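PDB 6PTM: uncharacterized protein from Bacteroides ovatus CL02T12C04, which is probably an exo-acting glycoside hydrolase of family GH42 that removes sugar units from the ends of carrageenan chains. Local coordinates for residues V150-W153 / T154-K157; R180-E183 / Y184-H188; N297-E300 / K301-A304; M580-V583 / L584-Y587. All coordinates share one frame; numbering follows the deposited sequence.

Contact 1 of 4, residues V150-W153 / T154-K157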
# COMPACT_ATOMS: atom_id res chain seq x y z
N VAL A 150 -7.01 23.69 6.11
CA VAL A 150 -8.39 23.28 5.76
C VAL A 150 -8.33 23.06 4.25
O VAL A 150 -8.37 24.05 3.52
CB VAL A 150 -9.43 24.34 6.19
CG1 VAL A 150 -10.84 23.92 5.82
CG2 VAL A 150 -9.37 24.63 7.68
N VAL A 151 -8.16 21.81 3.83
CA VAL A 151 -7.87 21.44 2.41
C VAL A 151 -9.15 21.58 1.58
O VAL A 151 -10.12 20.86 1.82
CB VAL A 151 -7.27 20.03 2.28
CG1 VAL A 151 -7.01 19.68 0.83
CG2 VAL A 151 -5.99 19.87 3.11
N ASP A 152 -9.09 22.42 0.56
CA ASP A 152 -10.10 22.46 -0.51
C ASP A 152 -9.66 21.51 -1.62
O ASP A 152 -8.72 21.82 -2.37
CB ASP A 152 -10.30 23.89 -0.99
CG ASP A 152 -11.28 24.03 -2.15
OD1 ASP A 152 -11.75 23.00 -2.69
OD2 ASP A 152 -11.52 25.17 -2.51
N TRP A 153 -10.35 20.39 -1.74
CA TRP A 153 -9.95 19.28 -2.64
C TRP A 153 -10.11 19.68 -4.13
O TRP A 153 -9.45 19.03 -5.03
CB TRP A 153 -10.76 18.05 -2.25
CG TRP A 153 -10.35 17.39 -0.98
CD1 TRP A 153 -10.15 17.94 0.26
CD2 TRP A 153 -10.16 15.97 -0.82
NE1 TRP A 153 -9.83 16.96 1.17
CE2 TRP A 153 -9.81 15.74 0.52
CE3 TRP A 153 -10.22 14.88 -1.71
CZ2 TRP A 153 -9.53 14.45 0.99
CZ3 TRP A 153 -9.95 13.61 -1.24
CH2 TRP A 153 -9.61 13.40 0.10
N THR A 154 -10.85 20.75 -4.41
CA THR A 154 -11.01 21.29 -5.79
C THR A 154 -9.68 21.91 -6.22
O THR A 154 -9.52 22.11 -7.40
CB THR A 154 -12.21 22.26 -5.91
OG1 THR A 154 -11.94 23.47 -5.22
CG2 THR A 154 -13.50 21.70 -5.36
N LYS A 155 -8.76 22.21 -5.31
CA LYS A 155 -7.51 22.95 -5.62
C LYS A 155 -6.27 22.05 -5.47
O LYS A 155 -5.20 22.52 -5.83
CB LYS A 155 -7.43 24.18 -4.71
CG LYS A 155 -8.53 25.21 -4.96
CD LYS A 155 -8.29 26.51 -4.23
CE LYS A 155 -9.39 27.55 -4.40
NZ LYS A 155 -10.26 27.28 -5.58
N VAL A 156 -6.39 20.80 -5.03
CA VAL A 156 -5.20 19.92 -4.80
C VAL A 156 -4.66 19.49 -6.16
O VAL A 156 -5.46 19.13 -7.06
CB VAL A 156 -5.52 18.72 -3.89
CG1 VAL A 156 -4.33 17.78 -3.72
CG2 VAL A 156 -5.94 19.19 -2.53
N LYS A 157 -3.34 19.51 -6.30
CA LYS A 157 -2.66 19.01 -7.52
C LYS A 157 -1.58 18.00 -7.16
O LYS A 157 -0.97 18.08 -6.05
CB LYS A 157 -2.03 20.18 -8.28
CG LYS A 157 -2.99 21.29 -8.67
CD LYS A 157 -3.97 20.90 -9.75
CE LYS A 157 -4.93 22.04 -10.04
NZ LYS A 157 -5.98 21.58 -10.98

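Contact 2 of 4, residues R180-E183 / Y184-H188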
# COMPACT_ATOMS: atom_id res chain seq x y z
N ARG A 180 -21.73 11.03 -1.29
CA ARG A 180 -21.08 12.31 -1.65
C ARG A 180 -22.06 13.43 -1.31
O ARG A 180 -22.63 14.02 -2.21
CB ARG A 180 -20.67 12.26 -3.12
CG ARG A 180 -19.73 11.10 -3.44
CD ARG A 180 -18.27 11.51 -3.35
NE ARG A 180 -18.03 12.67 -4.20
CZ ARG A 180 -17.26 13.72 -3.90
NH1 ARG A 180 -16.61 13.78 -2.74
NH2 ARG A 180 -17.17 14.71 -4.76
N ILE A 181 -22.31 13.65 -0.02
CA ILE A 181 -23.25 14.70 0.45
C ILE A 181 -22.46 15.70 1.30
O ILE A 181 -21.43 15.33 1.92
CB ILE A 181 -24.43 14.07 1.20
CG1 ILE A 181 -23.99 13.31 2.44
CG2 ILE A 181 -25.26 13.19 0.26
CD1 ILE A 181 -25.09 13.12 3.43
N LYS A 182 -22.93 16.94 1.34
CA LYS A 182 -22.27 18.03 2.10
C LYS A 182 -21.83 17.54 3.49
O LYS A 182 -20.63 17.80 3.86
CB LYS A 182 -23.17 19.26 2.17
CG LYS A 182 -22.39 20.52 2.51
CD LYS A 182 -22.71 21.73 1.63
CE LYS A 182 -23.79 22.61 2.23
NZ LYS A 182 -23.39 23.10 3.57
N GLU A 183 -22.71 16.87 4.25
CA GLU A 183 -22.48 16.45 5.67
C GLU A 183 -21.21 15.59 5.76
O GLU A 183 -20.50 15.71 6.77
CB GLU A 183 -23.72 15.75 6.27
CG GLU A 183 -23.75 15.73 7.81
CD GLU A 183 -24.71 14.79 8.56
OE1 GLU A 183 -25.38 13.93 7.90
OE2 GLU A 183 -24.80 14.89 9.85
N TYR A 184 -20.90 14.79 4.72
CA TYR A 184 -19.81 13.77 4.71
C TYR A 184 -18.54 14.28 4.00
O TYR A 184 -17.49 13.67 4.20
CB TYR A 184 -20.32 12.47 4.08
CG TYR A 184 -21.45 11.75 4.79
CD1 TYR A 184 -21.93 12.15 6.03
CD2 TYR A 184 -22.05 10.64 4.22
CE1 TYR A 184 -22.99 11.49 6.66
CE2 TYR A 184 -23.10 9.97 4.83
CZ TYR A 184 -23.58 10.40 6.05
OH TYR A 184 -24.60 9.74 6.67
N ILE A 185 -18.61 15.36 3.20
CA ILE A 185 -17.43 15.83 2.41
C ILE A 185 -16.80 17.07 3.06
O ILE A 185 -15.71 17.46 2.61
CB ILE A 185 -17.78 16.07 0.92
CG1 ILE A 185 -18.79 17.21 0.75
CG2 ILE A 185 -18.24 14.78 0.26
CD1 ILE A 185 -19.06 17.61 -0.68
N GLU A 186 -17.45 17.68 4.07
CA GLU A 186 -16.88 18.84 4.80
C GLU A 186 -15.62 18.41 5.56
O GLU A 186 -14.60 19.10 5.44
CB GLU A 186 -17.88 19.46 5.75
CG GLU A 186 -18.78 20.41 5.02
CD GLU A 186 -19.87 21.05 5.85
OE1 GLU A 186 -20.06 20.65 7.01
OE2 GLU A 186 -20.51 21.98 5.31
N TYR A 187 -15.67 17.28 6.27
CA TYR A 187 -14.52 16.86 7.12
C TYR A 187 -13.95 15.49 6.73
O TYR A 187 -12.81 15.23 7.16
CB TYR A 187 -14.93 16.89 8.58
CG TYR A 187 -15.39 18.27 9.01
CD1 TYR A 187 -14.47 19.24 9.34
CD2 TYR A 187 -16.73 18.60 9.06
CE1 TYR A 187 -14.86 20.52 9.72
CE2 TYR A 187 -17.14 19.86 9.48
CZ TYR A 187 -16.20 20.82 9.80
OH TYR A 187 -16.56 22.08 10.20
N HIS A 188 -14.77 14.62 6.15
CA HIS A 188 -14.41 13.18 5.98
C HIS A 188 -13.88 12.83 4.59
O HIS A 188 -14.01 11.68 4.19
CB HIS A 188 -15.55 12.29 6.47
CG HIS A 188 -15.82 12.39 7.93
ND1 HIS A 188 -16.63 13.35 8.47
CD2 HIS A 188 -15.38 11.66 8.97
CE1 HIS A 188 -16.68 13.20 9.77
NE2 HIS A 188 -15.92 12.18 10.10
O HOH W 1 -17.86 15.58 6.89
O HOH W 2 -25.88 11.09 8.40

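Contact 3 of 4, residues N297-E300 / K301-A304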
# COMPACT_ATOMS: atom_id res chain seq x y z
N ASN A 297 -3.83 -16.03 -11.76
CA ASN A 297 -3.27 -17.23 -11.11
C ASN A 297 -3.51 -18.43 -12.03
O ASN A 297 -4.60 -18.53 -12.62
CB ASN A 297 -3.87 -17.52 -9.74
CG ASN A 297 -3.63 -16.41 -8.73
OD1 ASN A 297 -2.69 -15.64 -8.87
ND2 ASN A 297 -4.44 -16.38 -7.67
N CYS A 298 -2.52 -19.30 -12.13
CA CYS A 298 -2.44 -20.33 -13.19
C CYS A 298 -1.82 -21.62 -12.61
O CYS A 298 -1.22 -22.36 -13.38
CB CYS A 298 -1.67 -19.75 -14.37
SG CYS A 298 0.06 -19.36 -14.00
N ILE A 299 -1.92 -21.85 -11.31
CA ILE A 299 -1.53 -23.15 -10.68
C ILE A 299 -2.82 -23.93 -10.39
O ILE A 299 -3.74 -23.44 -9.70
CB ILE A 299 -0.63 -22.96 -9.45
CG1 ILE A 299 0.69 -22.31 -9.87
CG2 ILE A 299 -0.41 -24.30 -8.74
CD1 ILE A 299 1.59 -21.91 -8.73
N GLU A 300 -2.94 -25.12 -10.97
CA GLU A 300 -4.24 -25.82 -10.87
C GLU A 300 -4.57 -26.08 -9.39
O GLU A 300 -3.65 -26.36 -8.63
CB GLU A 300 -4.18 -27.11 -11.66
CG GLU A 300 -5.55 -27.72 -11.81
CD GLU A 300 -5.59 -28.73 -12.92
OE1 GLU A 300 -6.72 -29.04 -13.35
OE2 GLU A 300 -4.47 -29.19 -13.35
N LYS A 301 -5.86 -26.01 -9.03
CA LYS A 301 -6.37 -26.34 -7.66
C LYS A 301 -6.02 -25.23 -6.66
O LYS A 301 -6.04 -25.52 -5.46
CB LYS A 301 -5.71 -27.60 -7.06
CG LYS A 301 -5.68 -28.85 -7.93
CD LYS A 301 -7.05 -29.28 -8.40
CE LYS A 301 -6.97 -30.50 -9.29
NZ LYS A 301 -8.32 -30.91 -9.74
N THR A 302 -5.60 -24.05 -7.11
CA THR A 302 -5.32 -22.92 -6.20
C THR A 302 -6.39 -21.87 -6.43
O THR A 302 -7.00 -21.83 -7.53
CB THR A 302 -3.89 -22.37 -6.36
OG1 THR A 302 -3.86 -21.75 -7.65
CG2 THR A 302 -2.83 -23.43 -6.18
N TRP A 303 -6.55 -21.00 -5.43
CA TRP A 303 -7.54 -19.91 -5.40
C TRP A 303 -7.37 -19.01 -6.63
O TRP A 303 -6.20 -18.61 -6.92
CB TRP A 303 -7.37 -19.14 -4.10
CG TRP A 303 -8.04 -17.81 -4.13
CD1 TRP A 303 -9.38 -17.55 -4.03
CD2 TRP A 303 -7.38 -16.53 -4.30
NE1 TRP A 303 -9.60 -16.20 -4.12
CE2 TRP A 303 -8.40 -15.55 -4.30
CE3 TRP A 303 -6.05 -16.13 -4.45
CZ2 TRP A 303 -8.10 -14.19 -4.43
CZ3 TRP A 303 -5.75 -14.78 -4.60
CH2 TRP A 303 -6.77 -13.83 -4.59
N ALA A 304 -8.49 -18.72 -7.29
CA ALA A 304 -8.65 -17.79 -8.43
C ALA A 304 -7.77 -18.22 -9.61
O ALA A 304 -7.41 -17.36 -10.37
CB ALA A 304 -8.34 -16.36 -8.01
O HOH W 3 -6.38 -15.03 -10.59

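Contact 4 of 4, residues M580-V583 / L584-Y587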
# COMPACT_ATOMS: atom_id res chain seq x y z
N MET A 580 10.40 -15.16 -0.44
CA MET A 580 10.04 -13.92 0.29
C MET A 580 10.12 -14.17 1.80
O MET A 580 10.36 -13.19 2.51
CB MET A 580 8.66 -13.44 -0.13
CG MET A 580 8.64 -12.93 -1.59
SD MET A 580 10.02 -11.83 -2.02
CE MET A 580 9.55 -10.41 -1.03
N ASN A 581 10.06 -15.42 2.28
CA ASN A 581 10.45 -15.67 3.70
C ASN A 581 11.87 -15.17 3.90
O ASN A 581 12.14 -14.54 4.94
CB ASN A 581 10.40 -17.14 4.10
CG ASN A 581 9.01 -17.73 4.09
OD1 ASN A 581 8.08 -17.17 3.56
ND2 ASN A 581 8.86 -18.89 4.69
N ASP A 582 12.78 -15.50 2.98
CA ASP A 582 14.21 -15.13 3.09
C ASP A 582 14.35 -13.60 2.95
O ASP A 582 15.13 -12.93 3.70
CB ASP A 582 15.02 -15.89 2.03
CG ASP A 582 15.02 -17.39 2.27
OD1 ASP A 582 14.96 -17.76 3.44
OD2 ASP A 582 15.03 -18.16 1.28
N VAL A 583 13.67 -13.02 1.98
CA VAL A 583 13.82 -11.56 1.76
C VAL A 583 13.29 -10.84 3.01
O VAL A 583 13.97 -9.94 3.49
CB VAL A 583 13.11 -11.09 0.48
CG1 VAL A 583 13.10 -9.59 0.44
CG2 VAL A 583 13.75 -11.67 -0.77
N LEU A 584 12.15 -11.25 3.56
CA LEU A 584 11.63 -10.66 4.82
C LEU A 584 12.67 -10.84 5.93
O LEU A 584 12.83 -9.92 6.71
CB LEU A 584 10.27 -11.29 5.19
CG LEU A 584 9.64 -10.78 6.48
CD1 LEU A 584 9.47 -9.27 6.43
CD2 LEU A 584 8.30 -11.45 6.77
N ARG A 585 13.34 -12.00 6.03
CA ARG A 585 14.23 -12.26 7.19
C ARG A 585 15.34 -11.20 7.20
O ARG A 585 15.61 -10.62 8.30
CB ARG A 585 14.74 -13.70 7.18
CG ARG A 585 15.40 -14.14 8.49
CD ARG A 585 15.93 -15.59 8.50
NE ARG A 585 14.87 -16.46 8.00
CZ ARG A 585 14.82 -16.99 6.78
NH1 ARG A 585 15.81 -16.84 5.91
NH2 ARG A 585 13.76 -17.68 6.44
N ILE A 586 15.93 -10.87 6.04
CA ILE A 586 17.05 -9.90 5.96
C ILE A 586 16.49 -8.47 6.11
O ILE A 586 17.11 -7.67 6.85
CB ILE A 586 17.94 -10.09 4.70
CG1 ILE A 586 19.06 -9.05 4.65
CG2 ILE A 586 17.16 -10.05 3.40
CD1 ILE A 586 19.94 -8.96 5.91
N TYR A 587 15.34 -8.17 5.52
CA TYR A 587 14.65 -6.85 5.72
C TYR A 587 14.43 -6.59 7.21
O TYR A 587 14.80 -5.52 7.69
CB TYR A 587 13.28 -6.84 5.03
CG TYR A 587 12.53 -5.54 5.16
CD1 TYR A 587 12.90 -4.42 4.44
CD2 TYR A 587 11.49 -5.41 6.06
CE1 TYR A 587 12.23 -3.21 4.57
CE2 TYR A 587 10.79 -4.22 6.20
CZ TYR A 587 11.15 -3.12 5.43
OH TYR A 587 10.47 -1.97 5.57

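Contact 1 of 4, residues V150-W153 / T154-K157
The aliphatic chain of Lys155 passes obliquely across the carboxylate of Asp152, three residues back, and the two show how a turn can be fastened by side chain and backbone together. CB of Lys155 starts 3.6 Å from the carbonyl O of Asp152. Further out, CG and CD both pass OD2 of Asp152, and CE comes nearest to it, with Lys155 CE and Asp152 OD2 3.7 Å apart. The end of the chain is bent and its placement uncertain, leaving Lys155 NZ and Asp152 OD2 in a long salt bridge of 3.9 Å. The other carboxylate oxygen is held much more firmly. Asp152 OD1 accepts the hydroxyl of Thr154, with OG1 at 2.6 Å on the syn side of the carboxylate but tilted well out of its plane. Thr154 N, 3.0 Å from Asp152 OD1, closes an Asx turn and reaches that oxygen from the same face as the hydroxyl. Two bonds to one oxygen probably limit the turning of the carboxylate. The backbone adds a bond of 3.0 Å from Lys155 N to Asp152 O. Flanking the turn, methyl meets methyl: Val151 CG1 lies 3.6 Å from Val156 CG2. The turn belongs to the loop between helix 109-139 and strand 157-159. Val156 packs on Leu163 of strand 162-165, Val151 and Trp153 reach Val170 and Leu172 of strand 168-175, and Gln282 bonds the carbonyls of Trp153 and Val156.

Contact 2 of 4, residues R180-E183 / Y184-H188
A short helix, residues 182-185, is introduced by Ile181 at its N-cap position, and its first turn is joined to that residue through Tyr184. The carbonyl O of Ile181 accepts Tyr184 N at 2.9 Å. The side chains of the same pair lie next to each other and point the same way. With CG1 between the backbone N and the carbonyl carbon (chi1 62°), Ile181 carries its CD1 over the centre of the Tyr184 ring, a CH-pi contact of 3.9 Å to the centroid and only 5° off the ring normal. One residue on, Lys182 O takes two bonds on the same face of its plane, from Ile185 N and from Glu186 N, each at 3.2 Å. The Lys182 chain bends repeatedly to bring NZ within 3.5 Å of Glu186 OE2, a salt bridge at the surface, while Glu186 OE1 pairs with Arg76. Two waters add bridges. One molecule donates to Glu183 O at 2.6 Å, accepts Tyr187 N and hydrogen-bonds His188 ND1; another links Glu183 OE1 to the hydroxyl of Tyr184, which also bonds Tyr84. Glu186 thus stands between two cations, an arrangement that would probably keep it ionised. The first water joins Glu183 O to Tyr187 N in place of a direct i to i+4 bond, and Arg76 also bonds that carbonyl, so solvent and side chain together hold this peptide group.

Contact 3 of 4, residues N297-E300 / K301-A304
Ile299 O is gripped twice by a single residue, Thr302. The hydroxyl OG1 of Thr302 donates to Ile299 O at 2.7 Å, and the backbone N of Thr302 reaches the same oxygen at 3.2 Å. The first bond depends on the threonine torsion: chi1 of 68° folds OG1 back over its own backbone, near the peptide N-H that shares its acceptor. The methyl branch meets its counterpart, Thr302 CG2 lying 3.6 Å from Ile299 CG2. Farther from the bend, Asn297 CB points across to the returning chain, and its ND2 donates to Trp303 O at 2.9 Å with that oxygen close to the amide plane. The amide is turned 60° from the indole, and Asn297 ND2 passes Trp303 CE3 at 3.6 Å. A water accepts the N-H of Asn297 and lies 2.6 Å from Ala304 O, bridging the two. Outside the loop, Ile299 packs on Tyr360 and Met364 of helix 358-385. The arrangement is that of a type II beta turn, Ile299 to Thr302, with Lys301 at positive phi (75°), and it forms a bend within the loop between strand 288-292 and helix 310-324.

Contact 4 of 4, residues M580-V583 / L584-Y587
Asp582 and Arg585 lie side by side on one flank of helix 579-590, three residues apart, and send their charged ends the same way. This is the i to i+3 pairing of an alpha-helix, here in the crossover from strand 564-567 to strand 597-600 of a parallel sheet. The carboxylate and guanidinium planes stand 63° apart, so the ions do not face each other as a flat two-pronged pair. Instead a single oxygen, Asp582 OD1, sits at the guanidinium edge, taking Arg585 NH1 at 2.8 Å on its anti side and Arg585 NH2 weakly at 3.2 Å. The bend at chi3 (-49°) swings the arginine head back to it. Over one guanidinium face, offset toward its rim, lies Asn581 O, which also accepts Arg585 N at 3.0 Å. Second partners fix both ions: Lys576 for Asp582 OD2 and Tyr618 for Arg585 NH1. Elsewhere, Val583 and Tyr587 pack on Phe599 of strand 597-600, while Met580 and Leu584 meet Met452 of helix 448-460. The helical i to i+4 bonds include Leu584 N to Met580 O at 2.8 Å. Ile586 CG2 is pressed to 3.2 Å from Val583 O, a tight approach, and Tyr587 N bonds that same oxygen at 3.0 Å.

In the fold
All four contacts are local, yet they mark separate parts of the chain. Contacts 1 and 2 are neighbours, their centres about 14 Å apart and nearest atoms about 6 Å. Contact 1 leads into the sheet that includes strand 168-175, and contact 2 lies between that strand and strand 192-197. Contact 3 is about 44 Å from contact 1, centre to centre, and follows strand 288-292; in GH42 barrels, loops after the strands generally surround the active site. Contact 4, about 24 Å from contact 3 between centres, lies on a helix that packs against a different parallel sheet, through strand 597-600; its Asn581 lies about 3 Å from a bound ethanediol, probably from the crystallisation liquor.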